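PDB 1WCV: chromosome-partitioning ATPase Soj from Thermus thermophilus, which hydrolyses ATP and, when ATP is bound, cooperatively coats double-stranded DNA as a nucleoprotein filament, probably serving chromosome partitioning. Local coordinates for residues R8-N13 against A132-V137; K36-V41 against L114-A119; E95-P100 against L123-L128. One frame throughout, in Å; residues are numbered along the deposited sequence.

Contact 1: R8-N13 against A132-V137; sequences RIALAN and AAAEGV
Arg8 meets the 132-137 segment with its backbone and its side chain alike. Its N-H points at Glu135 OE1, with N to OE1 at 2.8 Å and a nearly straight bond (172° at the hydrogen), although the donor comes from above the carboxylate plane. The same OE1 also accepts from the N-H of Arg7. Arg8 O in turn is gripped by two donors, Glu135 N at 2.9 Å and Gly136 N at 3.1 Å. The side chain runs extended from CG to NE, which carries it alongside Ala133; there NH2 makes a weak, in-plane hydrogen bond to Ala133 O at 3.4 Å. Glu135 OE2 lies well out of the guanidinium plane, near enough that the opposite charges probably attract, but too far for a salt bridge, and no N-H points at it. With a leucine in place of Glu135, the N-H groups of Arg7 and Arg8 would probably lose their shared acceptor and the guanidinium a nearby negative charge.

The main chains continue as neighbouring parallel strands of the central sheet of a P-loop NTPase, and strand 8-11 leads directly into the nucleotide-binding loop. Ala10 N donates to Gly136 O at 2.9 Å, in the carbonyl plane. On the sheet face that Ala10 shares with Val137, Ala10 CB rests 3.8 Å from Ala134 CB. Val137 sets CG1 anti to its own N (chi1 -178°) and thereby brings this methyl to 3.6 Å from Ala10 O, while Val137 CA makes a CA-H...O contact with the same oxygen, at 3.3 Å.

Contact 2: K36-V41 against L114-A119; sequences KRVLLV and LVLLDA
Leu39 and Val41 are hydrogen-bonded to Leu114, Leu116 and Asp118 in a regular parallel ladder, the two strands running only 14° apart. Five backbone hydrogen bonds pass to and fro. Arg37 O takes the N-H of Leu114; Leu39 gives its N-H to Leu114 O and accepts from Leu116 N at its own O, the latter at 2.8 Å; Val41 likewise donates to Leu116 O and accepts from Asp118 N at 2.9 Å. Weaker CA-H...O contacts lie between these rungs, as from Val38 CA to Leu114 O at 3.3 Å.

Apolar packing occupies both faces. On the face covered by helix 18-33, Leu40 has CG anti to its backbone N (chi1 173°), and its CD1 reaches across to Leu116 CB at 3.7 Å; Val38 CG1 meets Leu116 CD1 more loosely. Toward the N-terminal end of this face, Lys36 uses the aliphatic part of its chain, CG lying 4.0 Å from Leu114 CD1, and Met243 of helix 230-246 touches both residues. On the other face Val41 and Leu117 lie side by side, Leu117 CD2 being 3.7 Å from Val41 CB, while Leu39 CD2 comes to 4.1 Å from Val115 CG1.

Asp118, at the C-terminal end of strand 114-118, brings a buried carboxylate. Its OD1 forms a salt bridge with Lys20 and OD2 a hydrogen bond with Thr21, both residues of the ATP site. A run of aliphatic residues ending in aspartate is consistent with a Walker B strand. The chemistry thus implies an apolar, hydrogen-bonded strand pair that places the Asp118 carboxylate beside the P-loop residues Lys20 and Thr21.

Contact 3: E95-P100 against L123-L128; sequences ELAGAP and LSPLTL
Leu96 faces the start of helix 125-133 from the last turn of helix 89-96. Its CB lies 4.1 Å from Pro125 CB, against the flank of the proline ring. CG then stands anti to the carbonyl carbon (chi1 -69°), carrying the branch past the proline toward Leu126. At the tip CD1 meets Leu126 CD2 at 3.7 Å, the two leucines crossing at a slant, and Leu65 of helix 61-65 and Asn129 also touch the side chain. Leu96 is poorly ordered, so this packing is probably not rigid.

Next door, Ala97 CB touches Pro125 CG at 3.7 Å, so the ring is met by two successive residues. The chain then reverses in a type II turn from Leu96 to Ala99, closed by Ala99 N to Leu96 O at 2.7 Å, and brings Pro100 beside Leu128, where the modelled approach is too close to be trusted.

The facing helix is capped by Ser124 and Thr127: Ser124 N donates to Thr127 OG1 at 3.1 Å, and Ser124 OG accepts weakly from Leu126 N and Thr127 N. This is a capping box, here at the N terminus of a helix whose first turn packs against the C-terminal end of another.

Overall arrangement
Strand 8-11 comes first in the chain and lies within the sheet, and its partner in contact 1 comes much later in the chain. Strand 38-42 follows, and then the end of helix 89-96 with its turn. The closures come in quick succession: strand 114-118 completes contact 2, the start of helix 125-133 completes contact 3, and residues 132-137 complete contact 1. The loops of contacts 2 and 3 therefore both nest inside that of contact 1, while they cross each other. Strand 114-118 sits between strands 38-42 and 8-11, joining contacts 1 and 2 in one sheet; helix 125-133, shared by contacts 1 and 3, ties that sheet to the peripheral helix 89-96.

Contact 1: R8-N13 against A132-V137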
ATOM      1  N   ARG A   8      13.413  13.219 -13.068  1.00 21.66           N
ATOM      2  CA  ARG A   8      12.895  12.558 -14.262  1.00 19.76           C
ATOM      3  C   ARG A   8      12.625  11.093 -13.966  1.00 15.21           C
ATOM      4  O   ARG A   8      13.509  10.367 -13.508  1.00 16.44           O
ATOM      5  CB  ARG A   8      13.894  12.666 -15.411  1.00 22.44           C
ATOM      6  CG  ARG A   8      14.095  14.082 -15.903  1.00 28.60           C
ATOM      7  CD  ARG A   8      15.219  14.142 -16.907  1.00 31.21           C
ATOM      8  NE  ARG A   8      15.460  15.498 -17.382  1.00 36.32           N
ATOM      9  CZ  ARG A   8      16.513  15.847 -18.111  1.00 41.13           C
ATOM     10  NH1 ARG A   8      16.662  17.103 -18.506  1.00 41.03           N
ATOM     11  NH2 ARG A   8      17.420  14.937 -18.435  1.00 43.22           N
ATOM     12  N   ILE A   9      11.395  10.672 -14.235  1.00 17.35           N
ATOM     13  CA  ILE A   9      10.982   9.302 -13.989  1.00 14.04           C
ATOM     14  C   ILE A   9      10.486   8.651 -15.273  1.00 12.91           C
ATOM     15  O   ILE A   9       9.564   9.145 -15.927  1.00 16.08           O
ATOM     16  CB  ILE A   9       9.850   9.262 -12.927  1.00 15.17           C
ATOM     17  CG1 ILE A   9      10.348   9.890 -11.622  1.00 17.99           C
ATOM     18  CG2 ILE A   9       9.397   7.833 -12.693  1.00 12.22           C
ATOM     19  CD1 ILE A   9       9.251  10.120 -10.586  1.00 18.59           C
ATOM     20  N   ALA A  10      11.109   7.537 -15.634  1.00 14.36           N
ATOM     21  CA  ALA A  10      10.711   6.819 -16.826  1.00 13.98           C
ATOM     22  C   ALA A  10       9.745   5.719 -16.411  1.00 14.44           C
ATOM     23  O   ALA A  10       9.947   5.068 -15.386  1.00 16.39           O
ATOM     24  CB  ALA A  10      11.936   6.199 -17.506  1.00 16.94           C
ATOM     25  N   LEU A  11       8.684   5.554 -17.192  1.00 15.63           N
ATOM     26  CA  LEU A  11       7.704   4.497 -16.969  1.00 14.57           C
ATOM     27  C   LEU A  11       8.065   3.501 -18.066  1.00 16.43           C
ATOM     28  O   LEU A  11       7.927   3.812 -19.253  1.00 15.52           O
ATOM     29  CB  LEU A  11       6.277   5.008 -17.182  1.00 18.39           C
ATOM     30  CG  LEU A  11       5.654   5.998 -16.185  1.00 21.21           C
ATOM     31  CD1 LEU A  11       5.585   5.373 -14.814  1.00 19.77           C
ATOM     32  CD2 LEU A  11       6.456   7.288 -16.155  1.00 23.51           C
ATOM     33  N   ALA A  12       8.548   2.322 -17.682  1.00 15.18           N
ATOM     34  CA  ALA A  12       8.950   1.337 -18.678  1.00 15.73           C
ATOM     35  C   ALA A  12       8.817  -0.099 -18.209  1.00 17.11           C
ATOM     36  O   ALA A  12       8.971  -0.399 -17.031  1.00 14.53           O
ATOM     37  CB  ALA A  12      10.391   1.593 -19.094  1.00 18.42           C
ATOM     38  N   ASN A  13       8.501  -0.981 -19.149  1.00 17.29           N
ATOM     39  CA  ASN A  13       8.433  -2.406 -18.866  1.00 18.42           C
ATOM     40  C   ASN A  13       8.812  -3.093 -20.166  1.00 19.41           C
ATOM     41  O   ASN A  13       9.005  -2.440 -21.190  1.00 20.41           O
ATOM     42  CB  ASN A  13       7.044  -2.848 -18.380  1.00 18.71           C
ATOM     43  CG  ASN A  13       5.950  -2.497 -19.348  1.00 21.19           C
ATOM     44  OD1 ASN A  13       6.197  -2.306 -20.534  1.00 23.33           O
ATOM     45  ND2 ASN A  13       4.729  -2.421 -18.852  1.00 20.45           N
ATOM     46  N   ALA A 132      18.211   6.653 -20.556  1.00 19.88           N
ATOM     47  CA  ALA A 132      19.459   7.406 -20.496  1.00 19.86           C
ATOM     48  C   ALA A 132      19.253   8.810 -19.950  1.00 22.19           C
ATOM     49  O   ALA A 132      20.201   9.449 -19.502  1.00 22.65           O
ATOM     50  CB  ALA A 132      20.099   7.472 -21.882  1.00 21.13           C
ATOM     51  N   ALA A 133      18.009   9.279 -19.964  1.00 21.01           N
ATOM     52  CA  ALA A 133      17.700  10.624 -19.484  1.00 21.54           C
ATOM     53  C   ALA A 133      17.075  10.671 -18.089  1.00 23.01           C
ATOM     54  O   ALA A 133      17.123  11.699 -17.406  1.00 23.56           O
ATOM     55  CB  ALA A 133      16.779  11.312 -20.475  1.00 20.13           C
ATOM     56  N   ALA A 134      16.494   9.561 -17.661  1.00 21.35           N
ATOM     57  CA  ALA A 134      15.836   9.506 -16.360  1.00 21.16           C
ATOM     58  C   ALA A 134      16.765   9.240 -15.185  1.00 20.96           C
ATOM     59  O   ALA A 134      17.893   8.793 -15.358  1.00 21.96           O
ATOM     60  CB  ALA A 134      14.747   8.438 -16.391  1.00 20.79           C
ATOM     61  N   GLU A 135      16.282   9.526 -13.979  1.00 17.67           N
ATOM     62  CA  GLU A 135      17.047   9.248 -12.776  1.00 20.09           C
ATOM     63  C   GLU A 135      16.332   8.105 -12.045  1.00 18.54           C
ATOM     64  O   GLU A 135      16.957   7.299 -11.362  1.00 24.97           O
ATOM     65  CB  GLU A 135      17.123  10.476 -11.870  1.00 24.00           C
ATOM     66  CG  GLU A 135      17.940  11.631 -12.424  1.00 25.04           C
ATOM     67  CD  GLU A 135      17.077  12.726 -13.010  1.00 30.45           C
ATOM     68  OE1 GLU A 135      16.111  13.138 -12.337  1.00 30.28           O
ATOM     69  OE2 GLU A 135      17.366  13.183 -14.135  1.00 33.73           O
ATOM     70  N   GLY A 136      15.013   8.038 -12.211  1.00 17.97           N
ATOM     71  CA  GLY A 136      14.241   6.989 -11.561  1.00 17.45           C
ATOM     72  C   GLY A 136      13.375   6.254 -12.561  1.00 15.24           C
ATOM     73  O   GLY A 136      12.973   6.821 -13.574  1.00 14.88           O
ATOM     74  N   VAL A 137      13.091   4.984 -12.287  1.00 14.05           N
ATOM     75  CA  VAL A 137      12.255   4.190 -13.178  1.00 13.43           C
ATOM     76  C   VAL A 137      11.132   3.508 -12.411  1.00 12.96           C
ATOM     77  O   VAL A 137      11.358   2.966 -11.331  1.00 14.32           O
ATOM     78  CB  VAL A 137      13.060   3.064 -13.879  1.00 13.86           C
ATOM     79  CG1 VAL A 137      12.160   2.305 -14.842  1.00 14.62           C
ATOM     80  CG2 VAL A 137      14.260   3.647 -14.615  1.00 16.43           C
TER

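Contact 2: K36-V41 against L114-A119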
ATOM      1  N   LYS A  36       2.657  19.803  -7.688  1.00 32.68           N
ATOM      2  CA  LYS A  36       3.917  19.699  -8.421  1.00 31.17           C
ATOM      3  C   LYS A  36       3.745  20.160  -9.866  1.00 29.47           C
ATOM      4  O   LYS A  36       2.709  19.901 -10.478  1.00 30.00           O
ATOM      5  CB  LYS A  36       4.395  18.244  -8.439  1.00 31.87           C
ATOM      6  CG  LYS A  36       4.545  17.579  -7.081  1.00 34.62           C
ATOM      7  CD  LYS A  36       5.763  18.076  -6.330  1.00 36.95           C
ATOM      8  CE  LYS A  36       6.000  17.234  -5.087  1.00 40.51           C
ATOM      9  NZ  LYS A  36       7.229  17.630  -4.352  1.00 42.88           N
ATOM     10  N   ARG A  37       4.750  20.849 -10.405  1.00 30.52           N
ATOM     11  CA  ARG A  37       4.706  21.271 -11.804  1.00 28.80           C
ATOM     12  C   ARG A  37       5.169  20.006 -12.512  1.00 26.56           C
ATOM     13  O   ARG A  37       6.307  19.580 -12.334  1.00 25.99           O
ATOM     14  CB  ARG A  37       5.701  22.396 -12.088  1.00 34.78           C
ATOM     15  CG  ARG A  37       5.509  23.653 -11.263  1.00 44.30           C
ATOM     16  CD  ARG A  37       6.313  24.797 -11.856  1.00 50.89           C
ATOM     17  NE  ARG A  37       6.652  25.805 -10.858  1.00 60.02           N
ATOM     18  CZ  ARG A  37       7.523  25.611  -9.874  1.00 63.05           C
ATOM     19  NH1 ARG A  37       7.774  26.580  -9.005  1.00 65.27           N
ATOM     20  NH2 ARG A  37       8.151  24.450  -9.764  1.00 64.11           N
ATOM     21  N   VAL A  38       4.296  19.413 -13.313  1.00 21.71           N
ATOM     22  CA  VAL A  38       4.629  18.161 -13.974  1.00 22.44           C
ATOM     23  C   VAL A  38       4.537  18.150 -15.488  1.00 20.41           C
ATOM     24  O   VAL A  38       3.592  18.673 -16.076  1.00 19.99           O
ATOM     25  CB  VAL A  38       3.721  17.036 -13.433  1.00 19.97           C
ATOM     26  CG1 VAL A  38       3.997  15.723 -14.157  1.00 21.87           C
ATOM     27  CG2 VAL A  38       3.927  16.892 -11.934  1.00 22.76           C
ATOM     28  N   LEU A  39       5.532  17.523 -16.107  1.00 21.12           N
ATOM     29  CA  LEU A  39       5.575  17.372 -17.549  1.00 20.22           C
ATOM     30  C   LEU A  39       5.518  15.878 -17.871  1.00 19.43           C
ATOM     31  O   LEU A  39       6.307  15.097 -17.345  1.00 21.20           O
ATOM     32  CB  LEU A  39       6.870  17.951 -18.121  1.00 23.88           C
ATOM     33  CG  LEU A  39       7.078  17.678 -19.612  1.00 23.13           C
ATOM     34  CD1 LEU A  39       5.969  18.335 -20.424  1.00 24.74           C
ATOM     35  CD2 LEU A  39       8.435  18.204 -20.036  1.00 26.61           C
ATOM     36  N   LEU A  40       4.559  15.486 -18.697  1.00 18.42           N
ATOM     37  CA  LEU A  40       4.442  14.096 -19.117  1.00 17.59           C
ATOM     38  C   LEU A  40       4.862  14.088 -20.573  1.00 20.70           C
ATOM     39  O   LEU A  40       4.314  14.836 -21.384  1.00 19.15           O
ATOM     40  CB  LEU A  40       3.004  13.590 -19.008  1.00 18.51           C
ATOM     41  CG  LEU A  40       2.735  12.193 -19.585  1.00 18.07           C
ATOM     42  CD1 LEU A  40       3.564  11.154 -18.838  1.00 20.28           C
ATOM     43  CD2 LEU A  40       1.249  11.863 -19.485  1.00 15.36           C
ATOM     44  N   VAL A  41       5.842  13.249 -20.897  1.00 18.72           N
ATOM     45  CA  VAL A  41       6.334  13.139 -22.260  1.00 19.00           C
ATOM     46  C   VAL A  41       5.973  11.783 -22.842  1.00 21.12           C
ATOM     47  O   VAL A  41       6.357  10.743 -22.299  1.00 20.09           O
ATOM     48  CB  VAL A  41       7.869  13.298 -22.310  1.00 20.12           C
ATOM     49  CG1 VAL A  41       8.345  13.259 -23.750  1.00 21.91           C
ATOM     50  CG2 VAL A  41       8.291  14.599 -21.634  1.00 20.05           C
ATOM     51  N   LEU A 114       8.780  17.670 -11.652  1.00 24.12           N
ATOM     52  CA  LEU A 114       8.846  16.274 -12.076  1.00 22.51           C
ATOM     53  C   LEU A 114       8.530  16.079 -13.556  1.00 22.02           C
ATOM     54  O   LEU A 114       7.622  16.708 -14.106  1.00 23.29           O
ATOM     55  CB  LEU A 114       7.863  15.438 -11.255  1.00 20.07           C
ATOM     56  CG  LEU A 114       7.994  15.483  -9.735  1.00 25.71           C
ATOM     57  CD1 LEU A 114       6.757  14.870  -9.113  1.00 21.33           C
ATOM     58  CD2 LEU A 114       9.248  14.746  -9.291  1.00 25.76           C
ATOM     59  N   VAL A 115       9.281  15.184 -14.190  1.00 18.95           N
ATOM     60  CA  VAL A 115       9.093  14.881 -15.601  1.00 19.12           C
ATOM     61  C   VAL A 115       8.887  13.375 -15.755  1.00 15.73           C
ATOM     62  O   VAL A 115       9.747  12.591 -15.367  1.00 19.52           O
ATOM     63  CB  VAL A 115      10.327  15.296 -16.423  1.00 17.30           C
ATOM     64  CG1 VAL A 115      10.050  15.093 -17.912  1.00 19.99           C
ATOM     65  CG2 VAL A 115      10.682  16.751 -16.126  1.00 19.95           C
ATOM     66  N   LEU A 116       7.738  12.982 -16.293  1.00 14.07           N
ATOM     67  CA  LEU A 116       7.431  11.561 -16.493  1.00 14.33           C
ATOM     68  C   LEU A 116       7.603  11.215 -17.963  1.00 16.05           C
ATOM     69  O   LEU A 116       7.080  11.906 -18.832  1.00 17.58           O
ATOM     70  CB  LEU A 116       5.992  11.249 -16.055  1.00 18.36           C
ATOM     71  CG  LEU A 116       5.734  11.039 -14.555  1.00 19.67           C
ATOM     72  CD1 LEU A 116       6.281  12.203 -13.747  1.00 21.95           C
ATOM     73  CD2 LEU A 116       4.233  10.890 -14.319  1.00 19.12           C
ATOM     74  N   LEU A 117       8.335  10.141 -18.240  1.00 15.49           N
ATOM     75  CA  LEU A 117       8.568   9.725 -19.622  1.00 16.28           C
ATOM     76  C   LEU A 117       7.895   8.391 -19.893  1.00 16.90           C
ATOM     77  O   LEU A 117       8.341   7.370 -19.383  1.00 18.23           O
ATOM     78  CB  LEU A 117      10.067   9.581 -19.872  1.00 15.93           C
ATOM     79  CG  LEU A 117      10.970  10.734 -19.444  1.00 18.62           C
ATOM     80  CD1 LEU A 117      12.424  10.284 -19.508  1.00 23.35           C
ATOM     81  CD2 LEU A 117      10.723  11.943 -20.343  1.00 22.19           C
ATOM     82  N   ASP A 118       6.829   8.398 -20.687  1.00 18.86           N
ATOM     83  CA  ASP A 118       6.127   7.161 -21.015  1.00 17.80           C
ATOM     84  C   ASP A 118       6.854   6.490 -22.172  1.00 17.64           C
ATOM     85  O   ASP A 118       6.624   6.817 -23.333  1.00 17.10           O
ATOM     86  CB  ASP A 118       4.671   7.449 -21.388  1.00 17.54           C
ATOM     87  CG  ASP A 118       3.840   6.185 -21.493  1.00 20.59           C
ATOM     88  OD1 ASP A 118       4.209   5.176 -20.846  1.00 23.09           O
ATOM     89  OD2 ASP A 118       2.812   6.193 -22.207  1.00 24.34           O
ATOM     90  N   ALA A 119       7.722   5.538 -21.837  1.00 18.07           N
ATOM     91  CA  ALA A 119       8.538   4.825 -22.817  1.00 18.79           C
ATOM     92  C   ALA A 119       7.853   3.667 -23.524  1.00 19.99           C
ATOM     93  O   ALA A 119       7.027   2.961 -22.947  1.00 20.24           O
ATOM     94  CB  ALA A 119       9.802   4.319 -22.144  1.00 19.11           C
TER

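Contact 3: E95-P100 against L123-L128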
ATOM      1  N   GLU A  95      17.497   7.557 -36.347  1.00 49.48           N
ATOM      2  CA  GLU A  95      18.665   8.374 -35.919  1.00 50.43           C
ATOM      3  C   GLU A  95      19.037   8.354 -34.407  1.00 52.32           C
ATOM      4  O   GLU A  95      20.251   8.541 -34.008  1.00 52.84           O
ATOM      5  CB  GLU A  95      18.410   9.822 -36.331  1.00 51.38           C
ATOM      6  CG  GLU A  95      17.156  10.046 -37.210  1.00 53.90           C
ATOM      7  CD  GLU A  95      16.718  11.485 -37.183  1.00 57.52           C
ATOM      8  OE1 GLU A  95      16.407  12.044 -38.270  1.00 60.89           O
ATOM      9  OE2 GLU A  95      16.664  12.084 -36.073  1.00 58.74           O
ATOM     10  N   LEU A  96      18.026   8.167 -33.559  1.00 57.72           N
ATOM     11  CA  LEU A  96      18.255   8.108 -32.121  1.00 60.63           C
ATOM     12  C   LEU A  96      19.061   6.859 -31.837  1.00 61.11           C
ATOM     13  O   LEU A  96      19.745   6.777 -30.825  1.00 61.56           O
ATOM     14  CB  LEU A  96      16.937   8.077 -31.342  1.00 62.72           C
ATOM     15  CG  LEU A  96      16.125   9.376 -31.378  1.00 65.95           C
ATOM     16  CD1 LEU A  96      14.930   9.239 -30.461  1.00 67.72           C
ATOM     17  CD2 LEU A  96      16.976  10.567 -30.943  1.00 68.11           C
ATOM     18  N   ALA A  97      18.977   5.885 -32.736  1.00 61.15           N
ATOM     19  CA  ALA A  97      19.753   4.661 -32.593  1.00 62.03           C
ATOM     20  C   ALA A  97      21.205   5.074 -32.800  1.00 61.30           C
ATOM     21  O   ALA A  97      21.572   5.568 -33.867  1.00 62.29           O
ATOM     22  CB  ALA A  97      19.338   3.647 -33.645  1.00 63.24           C
ATOM     23  N   GLY A  98      22.023   4.880 -31.773  1.00 59.66           N
ATOM     24  CA  GLY A  98      23.415   5.274 -31.858  1.00 56.54           C
ATOM     25  C   GLY A  98      23.576   6.609 -31.152  1.00 54.90           C
ATOM     26  O   GLY A  98      24.690   7.093 -30.957  1.00 53.96           O
ATOM     27  N   ALA A  99      22.443   7.206 -30.782  1.00 52.24           N
ATOM     28  CA  ALA A  99      22.410   8.487 -30.079  1.00 49.12           C
ATOM     29  C   ALA A  99      21.479   8.335 -28.873  1.00 47.00           C
ATOM     30  O   ALA A  99      20.379   8.894 -28.838  1.00 46.00           O
ATOM     31  CB  ALA A  99      21.902   9.588 -31.007  1.00 49.27           C
ATOM     32  N   PRO A 100      21.919   7.562 -27.869  1.00 44.39           N
ATOM     33  CA  PRO A 100      21.186   7.283 -26.634  1.00 40.98           C
ATOM     34  C   PRO A 100      20.941   8.465 -25.698  1.00 39.39           C
ATOM     35  O   PRO A 100      19.964   8.473 -24.954  1.00 36.90           O
ATOM     36  CB  PRO A 100      22.031   6.193 -25.979  1.00 42.86           C
ATOM     37  CG  PRO A 100      23.409   6.519 -26.433  1.00 45.20           C
ATOM     38  CD  PRO A 100      23.195   6.826 -27.889  1.00 44.73           C
ATOM     39  N   LEU A 123      12.342  -2.180 -25.563  1.00 33.43           N
ATOM     40  CA  LEU A 123      13.606  -1.456 -25.616  1.00 31.80           C
ATOM     41  C   LEU A 123      13.992  -1.001 -27.027  1.00 31.20           C
ATOM     42  O   LEU A 123      14.830  -1.615 -27.691  1.00 31.08           O
ATOM     43  CB  LEU A 123      14.724  -2.333 -25.038  1.00 32.87           C
ATOM     44  CG  LEU A 123      15.968  -1.634 -24.482  1.00 35.05           C
ATOM     45  CD1 LEU A 123      16.736  -0.935 -25.592  1.00 38.97           C
ATOM     46  CD2 LEU A 123      15.541  -0.639 -23.416  1.00 37.62           C
ATOM     47  N   SER A 124      13.366   0.070 -27.489  1.00 28.94           N
ATOM     48  CA  SER A 124      13.669   0.619 -28.803  1.00 25.08           C
ATOM     49  C   SER A 124      14.600   1.796 -28.529  1.00 23.01           C
ATOM     50  O   SER A 124      14.908   2.088 -27.375  1.00 23.77           O
ATOM     51  CB  SER A 124      12.388   1.121 -29.476  1.00 26.49           C
ATOM     52  OG  SER A 124      11.889   2.276 -28.817  1.00 23.08           O
ATOM     53  N   PRO A 125      15.082   2.473 -29.577  1.00 21.15           N
ATOM     54  CA  PRO A 125      15.965   3.604 -29.280  1.00 20.57           C
ATOM     55  C   PRO A 125      15.257   4.648 -28.417  1.00 18.75           C
ATOM     56  O   PRO A 125      15.903   5.382 -27.675  1.00 21.08           O
ATOM     57  CB  PRO A 125      16.328   4.130 -30.667  1.00 23.04           C
ATOM     58  CG  PRO A 125      16.384   2.846 -31.479  1.00 23.06           C
ATOM     59  CD  PRO A 125      15.127   2.129 -31.012  1.00 23.49           C
ATOM     60  N   LEU A 126      13.932   4.706 -28.516  1.00 19.37           N
ATOM     61  CA  LEU A 126      13.157   5.660 -27.724  1.00 16.71           C
ATOM     62  C   LEU A 126      13.110   5.219 -26.271  1.00 18.75           C
ATOM     63  O   LEU A 126      13.181   6.046 -25.363  1.00 20.13           O
ATOM     64  CB  LEU A 126      11.740   5.808 -28.290  1.00 18.42           C
ATOM     65  CG  LEU A 126      11.667   6.855 -29.409  1.00 24.58           C
ATOM     66  CD1 LEU A 126      10.387   6.712 -30.212  1.00 25.90           C
ATOM     67  CD2 LEU A 126      11.767   8.240 -28.781  1.00 25.84           C
ATOM     68  N   THR A 127      13.010   3.915 -26.052  1.00 18.71           N
ATOM     69  CA  THR A 127      12.988   3.395 -24.690  1.00 19.30           C
ATOM     70  C   THR A 127      14.352   3.684 -24.085  1.00 20.29           C
ATOM     71  O   THR A 127      14.463   4.174 -22.962  1.00 17.59           O
ATOM     72  CB  THR A 127      12.771   1.875 -24.670  1.00 18.19           C
ATOM     73  OG1 THR A 127      11.611   1.552 -25.442  1.00 22.20           O
ATOM     74  CG2 THR A 127      12.589   1.377 -23.233  1.00 19.97           C
ATOM     75  N   LEU A 128      15.395   3.374 -24.848  1.00 17.68           N
ATOM     76  CA  LEU A 128      16.754   3.589 -24.384  1.00 19.59           C
ATOM     77  C   LEU A 128      16.998   5.066 -24.093  1.00 20.29           C
ATOM     78  O   LEU A 128      17.649   5.410 -23.111  1.00 19.56           O
ATOM     79  CB  LEU A 128      17.753   3.071 -25.424  1.00 22.18           C
ATOM     80  CG  LEU A 128      19.231   3.046 -25.027  1.00 23.49           C
ATOM     81  CD1 LEU A 128      19.774   4.451 -24.963  1.00 28.67           C
ATOM     82  CD2 LEU A 128      19.396   2.351 -23.684  1.00 24.36           C
TER